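Similar to yteR (Bacilus subtilis) (Clostridium acetobutylicum, PDB 4WU0) probably hydrolyses unsaturated rhamnogalacturonan fragments derived from pectin, as a glycoside hydrolase of family 105. Local coordinates at residues N121-P124 with H125-W128; K150-D153 with D154-H157; I160-E163 with K164-D168. One frame throughout, in Å; residues are numbered along the deposited sequence.

Contact 1: N121-P124 with H125-W128; sequences NIYP and HQIW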
loop_
_atom_site.group_PDB
_atom_site.type_symbol
_atom_site.label_atom_id
_atom_site.label_comp_id
_atom_site.label_asym_id
_atom_site.label_seq_id
_atom_site.Cartn_x
_atom_site.Cartn_y
_atom_site.Cartn_z
ATOM N N ASN A 121 -14.542 9.131 -7.447
ATOM C CA ASN A 121 -15.837 9.701 -7.834
ATOM C C ASN A 121 -16.731 8.656 -8.520
ATOM O O ASN A 121 -17.964 8.675 -8.337
ATOM C CB ASN A 121 -15.639 10.917 -8.756
ATOM C CG ASN A 121 -16.467 12.126 -8.346
ATOM O OD1 ASN A 121 -17.017 12.201 -7.243
ATOM N ND2 ASN A 121 -16.537 13.098 -9.240
ATOM N N ILE A 122 -16.128 7.731 -9.276
ATOM C CA ILE A 122 -16.913 6.709 -9.984
ATOM C C ILE A 122 -17.359 5.574 -9.065
ATOM O O ILE A 122 -18.119 4.689 -9.490
ATOM C CB ILE A 122 -16.166 6.078 -11.193
ATOM C CG1 ILE A 122 -14.858 5.436 -10.740
ATOM C CG2 ILE A 122 -15.966 7.103 -12.309
ATOM C CD1 ILE A 122 -14.223 4.586 -11.816
ATOM N N TYR A 123 -16.908 5.621 -7.813
ATOM C CA TYR A 123 -17.299 4.646 -6.791
ATOM C C TYR A 123 -17.958 5.336 -5.598
ATOM O O TYR A 123 -17.462 5.313 -4.464
ATOM C CB TYR A 123 -16.088 3.827 -6.344
ATOM C CG TYR A 123 -15.457 3.007 -7.449
ATOM C CD1 TYR A 123 -16.233 2.181 -8.259
ATOM C CD2 TYR A 123 -14.103 3.077 -7.696
ATOM C CE1 TYR A 123 -15.662 1.435 -9.286
ATOM C CE2 TYR A 123 -13.517 2.337 -8.733
ATOM C CZ TYR A 123 -14.305 1.523 -9.514
ATOM O OH TYR A 123 -13.720 0.795 -10.527
ATOM N N PRO A 124 -19.095 5.963 -5.852
ATOM C CA PRO A 124 -19.698 6.774 -4.789
ATOM C C PRO A 124 -20.080 5.936 -3.593
ATOM O O PRO A 124 -20.567 4.825 -3.768
ATOM C CB PRO A 124 -20.951 7.338 -5.453
ATOM C CG PRO A 124 -21.269 6.381 -6.532
ATOM C CD PRO A 124 -19.944 5.901 -7.050
ATOM N N HIS A 125 -19.845 6.481 -2.400
ATOM C CA HIS A 125 -20.239 5.877 -1.127
ATOM C C HIS A 125 -19.384 4.685 -0.742
ATOM O O HIS A 125 -19.725 3.987 0.204
ATOM C CB HIS A 125 -21.719 5.458 -1.128
ATOM C CG HIS A 125 -22.625 6.445 -1.791
ATOM N ND1 HIS A 125 -22.798 7.727 -1.323
ATOM C CD2 HIS A 125 -23.380 6.345 -2.906
ATOM C CE1 HIS A 125 -23.636 8.375 -2.116
ATOM N NE2 HIS A 125 -24.009 7.556 -3.079
ATOM N N GLN A 126 -18.273 4.470 -1.448
ATOM C CA GLN A 126 -17.463 3.264 -1.252
ATOM C C GLN A 126 -16.148 3.542 -0.542
ATOM O O GLN A 126 -15.441 4.491 -0.868
ATOM C CB GLN A 126 -17.179 2.582 -2.588
ATOM C CG GLN A 126 -18.434 2.081 -3.261
ATOM C CD GLN A 126 -18.203 1.520 -4.637
ATOM O OE1 GLN A 126 -17.166 0.893 -4.916
ATOM N NE2 GLN A 126 -19.168 1.751 -5.526
ATOM N N ILE A 127 -15.824 2.688 0.425
ATOM C CA ILE A 127 -14.522 2.694 1.064
ATOM C C ILE A 127 -13.837 1.395 0.669
ATOM O O ILE A 127 -14.345 0.322 0.968
ATOM C CB ILE A 127 -14.614 2.734 2.594
ATOM C CG1 ILE A 127 -15.370 3.991 3.048
ATOM C CG2 ILE A 127 -13.203 2.690 3.203
ATOM C CD1 ILE A 127 -15.739 3.993 4.522
ATOM N N TRP A 128 -12.696 1.479 -0.006
ATOM C CA TRP A 128 -11.862 0.299 -0.262
ATOM C C TRP A 128 -10.590 0.412 0.569
ATOM O O TRP A 128 -10.044 1.519 0.739
ATOM C CB TRP A 128 -11.429 0.188 -1.722
ATOM C CG TRP A 128 -12.486 0.199 -2.801
ATOM C CD1 TRP A 128 -13.792 0.610 -2.717
ATOM C CD2 TRP A 128 -12.276 -0.192 -4.162
ATOM N NE1 TRP A 128 -14.401 0.481 -3.952
ATOM C CE2 TRP A 128 -13.489 -0.003 -4.852
ATOM C CE3 TRP A 128 -11.172 -0.683 -4.863
ATOM C CZ2 TRP A 128 -13.629 -0.292 -6.208
ATOM C CZ3 TRP A 128 -11.314 -0.972 -6.197
ATOM C CH2 TRP A 128 -12.528 -0.775 -6.863
HETATM O O HOH W 1 -21.930 2.726 -4.738
#

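Contact 2: K150-D153 with D154-H157; sequences KEFD and DITH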
loop_
_atom_site.group_PDB
_atom_site.type_symbol
_atom_site.label_atom_id
_atom_site.label_comp_id
_atom_site.label_asym_id
_atom_site.label_seq_id
_atom_site.Cartn_x
_atom_site.Cartn_y
_atom_site.Cartn_z
ATOM N N LYS A 150 -3.823 19.684 13.588
ATOM C CA LYS A 150 -5.222 19.347 13.820
ATOM C C LYS A 150 -5.763 18.406 12.726
ATOM O O LYS A 150 -6.697 17.619 12.966
ATOM C CB LYS A 150 -6.071 20.615 13.870
ATOM C CG LYS A 150 -7.465 20.410 14.455
ATOM C CD LYS A 150 -7.392 19.820 15.863
ATOM C CE LYS A 150 -8.737 19.805 16.564
ATOM N NZ LYS A 150 -8.649 19.034 17.850
ATOM N N GLU A 151 -5.179 18.487 11.533
ATOM C CA GLU A 151 -5.642 17.680 10.405
ATOM C C GLU A 151 -5.419 16.206 10.635
ATOM O O GLU A 151 -6.060 15.364 10.003
ATOM C CB GLU A 151 -4.952 18.114 9.117
ATOM C CG GLU A 151 -5.348 19.515 8.704
ATOM C CD GLU A 151 -4.580 20.021 7.501
ATOM O OE1 GLU A 151 -4.904 19.610 6.377
ATOM O OE2 GLU A 151 -3.669 20.859 7.672
ATOM N N PHE A 152 -4.508 15.861 11.527
ATOM C CA PHE A 152 -4.325 14.441 11.837
ATOM C C PHE A 152 -5.614 13.801 12.386
ATOM O O PHE A 152 -5.812 12.589 12.235
ATOM C CB PHE A 152 -3.183 14.234 12.840
ATOM C CG PHE A 152 -1.805 14.406 12.260
ATOM C CD1 PHE A 152 -1.382 13.644 11.191
ATOM C CD2 PHE A 152 -0.896 15.289 12.838
ATOM C CE1 PHE A 152 -0.102 13.785 10.670
ATOM C CE2 PHE A 152 0.391 15.424 12.319
ATOM C CZ PHE A 152 0.777 14.664 11.231
ATOM N N ASP A 153 -6.471 14.583 13.037
ATOM C CA ASP A 153 -7.715 14.051 13.601
ATOM C C ASP A 153 -8.608 13.475 12.507
ATOM O O ASP A 153 -9.305 12.491 12.719
ATOM C CB ASP A 153 -8.527 15.157 14.305
ATOM C CG ASP A 153 -7.893 15.675 15.591
ATOM O OD1 ASP A 153 -6.758 15.293 15.950
ATOM O OD2 ASP A 153 -8.555 16.519 16.246
ATOM N N ASP A 154 -8.603 14.134 11.354
ATOM C CA ASP A 154 -9.372 13.710 10.185
ATOM C C ASP A 154 -8.838 12.366 9.721
ATOM O O ASP A 154 -9.591 11.404 9.569
ATOM C CB ASP A 154 -9.221 14.786 9.102
ATOM C CG ASP A 154 -9.946 14.461 7.803
ATOM O OD1 ASP A 154 -10.530 13.366 7.646
ATOM O OD2 ASP A 154 -9.903 15.334 6.919
ATOM N N ILE A 155 -7.525 12.305 9.539
ATOM C CA ILE A 155 -6.849 11.108 9.077
ATOM C C ILE A 155 -7.101 9.924 10.004
ATOM O O ILE A 155 -7.472 8.831 9.542
ATOM C CB ILE A 155 -5.348 11.392 8.944
ATOM C CG1 ILE A 155 -5.125 12.359 7.772
ATOM C CG2 ILE A 155 -4.527 10.102 8.767
ATOM C CD1 ILE A 155 -3.904 13.237 7.932
ATOM N N THR A 156 -6.901 10.106 11.301
ATOM C CA THR A 156 -7.074 8.978 12.209
ATOM C C THR A 156 -8.527 8.506 12.238
ATOM O O THR A 156 -8.802 7.315 12.289
ATOM C CB THR A 156 -6.569 9.283 13.634
ATOM O OG1 THR A 156 -7.228 10.428 14.172
ATOM C CG2 THR A 156 -5.076 9.539 13.605
ATOM N N HIS A 157 -9.461 9.444 12.208
ATOM C CA HIS A 157 -10.887 9.100 12.154
ATOM C C HIS A 157 -11.180 8.202 10.951
ATOM O O HIS A 157 -11.979 7.252 11.038
ATOM C CB HIS A 157 -11.706 10.388 12.061
ATOM C CG HIS A 157 -13.185 10.174 11.992
ATOM N ND1 HIS A 157 -13.944 9.819 13.088
ATOM C CD2 HIS A 157 -14.048 10.275 10.953
ATOM C CE1 HIS A 157 -15.213 9.726 12.731
ATOM N NE2 HIS A 157 -15.300 9.993 11.439
#

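Contact 3: I160-E163 with K164-D168; sequences IITE and KNLKD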
loop_
_atom_site.group_PDB
_atom_site.type_symbol
_atom_site.label_atom_id
_atom_site.label_comp_id
_atom_site.label_asym_id
_atom_site.label_seq_id
_atom_site.Cartn_x
_atom_site.Cartn_y
_atom_site.Cartn_z
ATOM N N ILE A 160 -10.175 4.688 11.804
ATOM C CA ILE A 160 -11.043 4.109 12.821
ATOM C C ILE A 160 -12.401 3.697 12.245
ATOM O O ILE A 160 -12.912 2.634 12.552
ATOM C CB ILE A 160 -11.204 5.090 13.987
ATOM C CG1 ILE A 160 -9.889 5.165 14.761
ATOM C CG2 ILE A 160 -12.333 4.679 14.922
ATOM C CD1 ILE A 160 -9.762 6.349 15.717
ATOM N N ILE A 161 -12.971 4.551 11.418
ATOM C CA ILE A 161 -14.258 4.261 10.790
ATOM C C ILE A 161 -14.104 3.106 9.800
ATOM O O ILE A 161 -14.996 2.275 9.668
ATOM C CB ILE A 161 -14.816 5.506 10.088
ATOM C CG1 ILE A 161 -15.159 6.593 11.102
ATOM C CG2 ILE A 161 -16.050 5.166 9.236
ATOM C CD1 ILE A 161 -16.190 6.208 12.125
ATOM N N THR A 162 -12.984 3.070 9.090
ATOM C CA THR A 162 -12.761 1.983 8.151
ATOM C C THR A 162 -12.726 0.649 8.889
ATOM O O THR A 162 -13.342 -0.319 8.469
ATOM C CB THR A 162 -11.485 2.218 7.334
ATOM O OG1 THR A 162 -11.672 3.390 6.537
ATOM C CG2 THR A 162 -11.164 1.036 6.438
ATOM N N GLU A 163 -12.016 0.579 10.004
ATOM C CA GLU A 163 -11.998 -0.662 10.745
ATOM C C GLU A 163 -13.396 -1.013 11.279
ATOM O O GLU A 163 -13.798 -2.173 11.228
ATOM C CB GLU A 163 -10.989 -0.591 11.890
ATOM C CG GLU A 163 -10.782 -1.905 12.600
ATOM C CD GLU A 163 -11.515 -2.020 13.930
ATOM O OE1 GLU A 163 -12.427 -1.210 14.216
ATOM O OE2 GLU A 163 -11.178 -2.948 14.693
ATOM N N LYS A 164 -14.147 -0.022 11.759
ATOM C CA LYS A 164 -15.486 -0.269 12.281
ATOM C C LYS A 164 -16.385 -0.901 11.221
ATOM O O LYS A 164 -17.115 -1.855 11.496
ATOM C CB LYS A 164 -16.106 1.038 12.774
ATOM C CG LYS A 164 -17.532 0.891 13.281
ATOM C CD LYS A 164 -18.098 2.220 13.748
ATOM C CE LYS A 164 -19.411 2.009 14.490
ATOM N NZ LYS A 164 -20.610 2.055 13.601
ATOM N N ASN A 165 -16.310 -0.390 9.999
ATOM C CA ASN A 165 -17.222 -0.822 8.949
ATOM C C ASN A 165 -16.757 -2.049 8.183
ATOM O O ASN A 165 -17.598 -2.781 7.658
ATOM C CB ASN A 165 -17.480 0.299 7.943
ATOM C CG ASN A 165 -18.358 1.427 8.505
ATOM O OD1 ASN A 165 -19.350 1.188 9.186
ATOM N ND2 ASN A 165 -17.986 2.658 8.202
ATOM N N LEU A 166 -15.441 -2.269 8.079
ATOM C CA LEU A 166 -14.935 -3.336 7.204
ATOM C C LEU A 166 -14.453 -4.591 7.921
ATOM O O LEU A 166 -14.194 -5.594 7.275
ATOM C CB LEU A 166 -13.809 -2.815 6.287
ATOM C CG LEU A 166 -14.298 -2.006 5.080
ATOM C CD1 LEU A 166 -14.904 -0.657 5.477
ATOM C CD2 LEU A 166 -13.200 -1.793 4.081
ATOM N N LYS A 167 -14.345 -4.548 9.244
ATOM C CA LYS A 167 -13.847 -5.697 9.990
ATOM C C LYS A 167 -14.869 -6.817 10.138
ATOM O O LYS A 167 -16.049 -6.577 10.428
ATOM C CB LYS A 167 -13.382 -5.275 11.388
ATOM C CG LYS A 167 -12.750 -6.413 12.199
ATOM C CD LYS A 167 -12.219 -5.927 13.555
ATOM C CE LYS A 167 -13.349 -5.564 14.522
ATOM N NZ LYS A 167 -14.051 -6.762 15.068
ATOM N N ASP A 168 -14.386 -8.042 9.968
ATOM C CA ASP A 168 -15.131 -9.248 10.297
ATOM C C ASP A 168 -14.862 -9.602 11.756
ATOM O O ASP A 168 -13.717 -9.839 12.130
ATOM C CB ASP A 168 -14.685 -10.402 9.404
ATOM C CG ASP A 168 -15.263 -11.722 9.826
ATOM O OD1 ASP A 168 -16.412 -11.732 10.308
ATOM O OD2 ASP A 168 -14.578 -12.764 9.680
#

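Contact 1: N121-P124 with H125-W128
Tyr123 and Trp128 form an oblique aromatic pair. Their planes make 36°, and the centroids of the Tyr123 ring and the six-membered Trp128 ring lie 4.7 Å apart. Trp128 CZ2 sits over the centre of one Tyr123 face, and Ile122 CG1 covers the opposite face. The closest carbons are Tyr123 CE2 and Trp128 CZ2, at 3.6 Å. A second apolar touch is a CH-pi contact: Pro124 CB lies over the His125 ring, offset toward its rim and 4.0 Å from the centroid.

The backbone makes a type II beta turn from Tyr123 to Gln126, closed by Gln126 N to Tyr123 O (3.2 Å). The turn leads into strand 126-128, which pairs antiparallel with strand 177-179. This small sheet belongs to a mostly helical protein, consistent with the (alpha/alpha)6 barrel of its family.

Polar bonds hold the Gln126 amide at both ends. Trp128 NE1 donates to Gln126 OE1 at 3.0 Å, nearly straight at 167°. The oxygen is met on a lone pair and lies at the Trp128 ring edge. Gln126 OE1 also touches Tyr123 CB at 3.4 Å. Gln126 NE2 donates to Glu184 and to a water 3.0 Å away. That water in turn donates to Pro124 O. The Gln126 chain is extended beyond CG (chi2 175°), which carries the amide across the Tyr123 side chain to Trp128 NE1.

Contact 2: K150-D153 with D154-H157
Thr156 N bonds to Phe152 O (2.9 Å) and His157 N to Asp153 O, regular i to i+4 bonds near the start of helix 152-166. Just before them, Glu151 O receives two weak bonds, from Asp154 N and from Ile155 N.

Phe152 and Ile155 lie side by side and point the same way. Their CD1 atoms meet at 4.1 Å, a loose apolar touch. Ile155 CD1 also lies 3.7 Å from Glu151 O.

The acidic side chains each find a partner. Lys150 NZ forms a salt bridge with Asp153 OD2 at 3.0 Å, meeting the oxygen on its syn side and 19° out of the carboxylate plane. Near the helix start, the negative charge of Asp153 is probably favoured by the helix dipole. With chi1 at 179°, the Asp154 carboxylate swings away from Asp153. Thr156 OG1 lies between its backbone N and carbonyl carbon (chi1 57°). There Thr156 OG1 approaches Phe152 O at 3.2 Å.

The polar ends have partners beyond this turn: Asp153 OD1 and Thr156 OG1 are hydrogen-bonded to His220 and Asp222, Asp154 OD2 forms a salt bridge with Arg111, and Glu151 OE1 forms a salt bridge with Arg103 and a hydrogen bond with Tyr139. Helix 129-146 lies against one side, with Val143 touching Glu151 and Phe152, and Tyr139 touching Asp154 and Ile155. Phe152 also packs on the loop after helix 199-215, at Leu216, Pro217 and His220.

Contact 3: I160-E163 with K164-D168
Asn165 and Ile161 lie side by side near the C-terminal end of helix 152-166, where the last full turn runs out into a loop. The helix is probably part of the (alpha/alpha)6 barrel expected of this family. Four i to i+4 backbone bonds bind this turn. Two of them are Asn165 N to Ile161 O at 3.0 Å and Leu166 N to Thr162 O at 2.9 Å. The last, Lys167 N to Glu163 O, is made by the first residue that leaves helical geometry.

The packed part is formed by Ile161, Thr162 and Leu166, all buried. Leu166 CD1 comes within 3.4 Å of Thr162 O, and Leu166 CD2 lies near Thr162 CG2. Both side chains rest on Leu129 of helix 129-146, and Leu166 also meets Tyr178. On the next flank, Ile161 CG2 touches Asn165 ND2 at 3.3 Å. That nitrogen is bonded to Glu114, whose loop also contacts Ile161.

The other part is looser and more polar. Lys164 is exposed, and its chain leads away from the turn, bent only at its last torsion. Glu163 and Lys167 run alongside each other, but their charged ends do not join: Glu163 OE2 stays 4.8 Å from Lys167 NZ. Lys167 NZ is hydrogen-bonded to Asn169 instead. The Glu163 chain bends at chi2 (-102°), which brings its carboxylate beside Lys167. The lysine chain bends at chi3 (70°) and again at chi4 (74°), which turns the ammonium aside and presents the methylenes to the carboxylate. Glu163 OE2 therefore meets carbon, lying 3.4 Å from Lys167 CD and 3.4 Å from Lys167 CE.

How the contacts relate
The three contacts follow one another along the chain without overlap. Contact 1 spans a turn and strand 126-128. Contacts 2 and 3 lie near the start and the end of one helix, 152-166, with centres 16 Å apart. Helix 129-146 comes between the strand and this helix in sequence. Contacts 1 and 3 are 15 Å apart at their centres and touch: Ile127 CG2 meets Thr162 OG1 at 3.7 Å. Contact 2 is about 8 Å from contact 1 at the nearest atoms. The start of helix 152-166 meets helix 129-146 and the loop after helix 199-215. Its end meets helix 129-146 and also the two-stranded sheet, so the helix ties that sheet to the helical body.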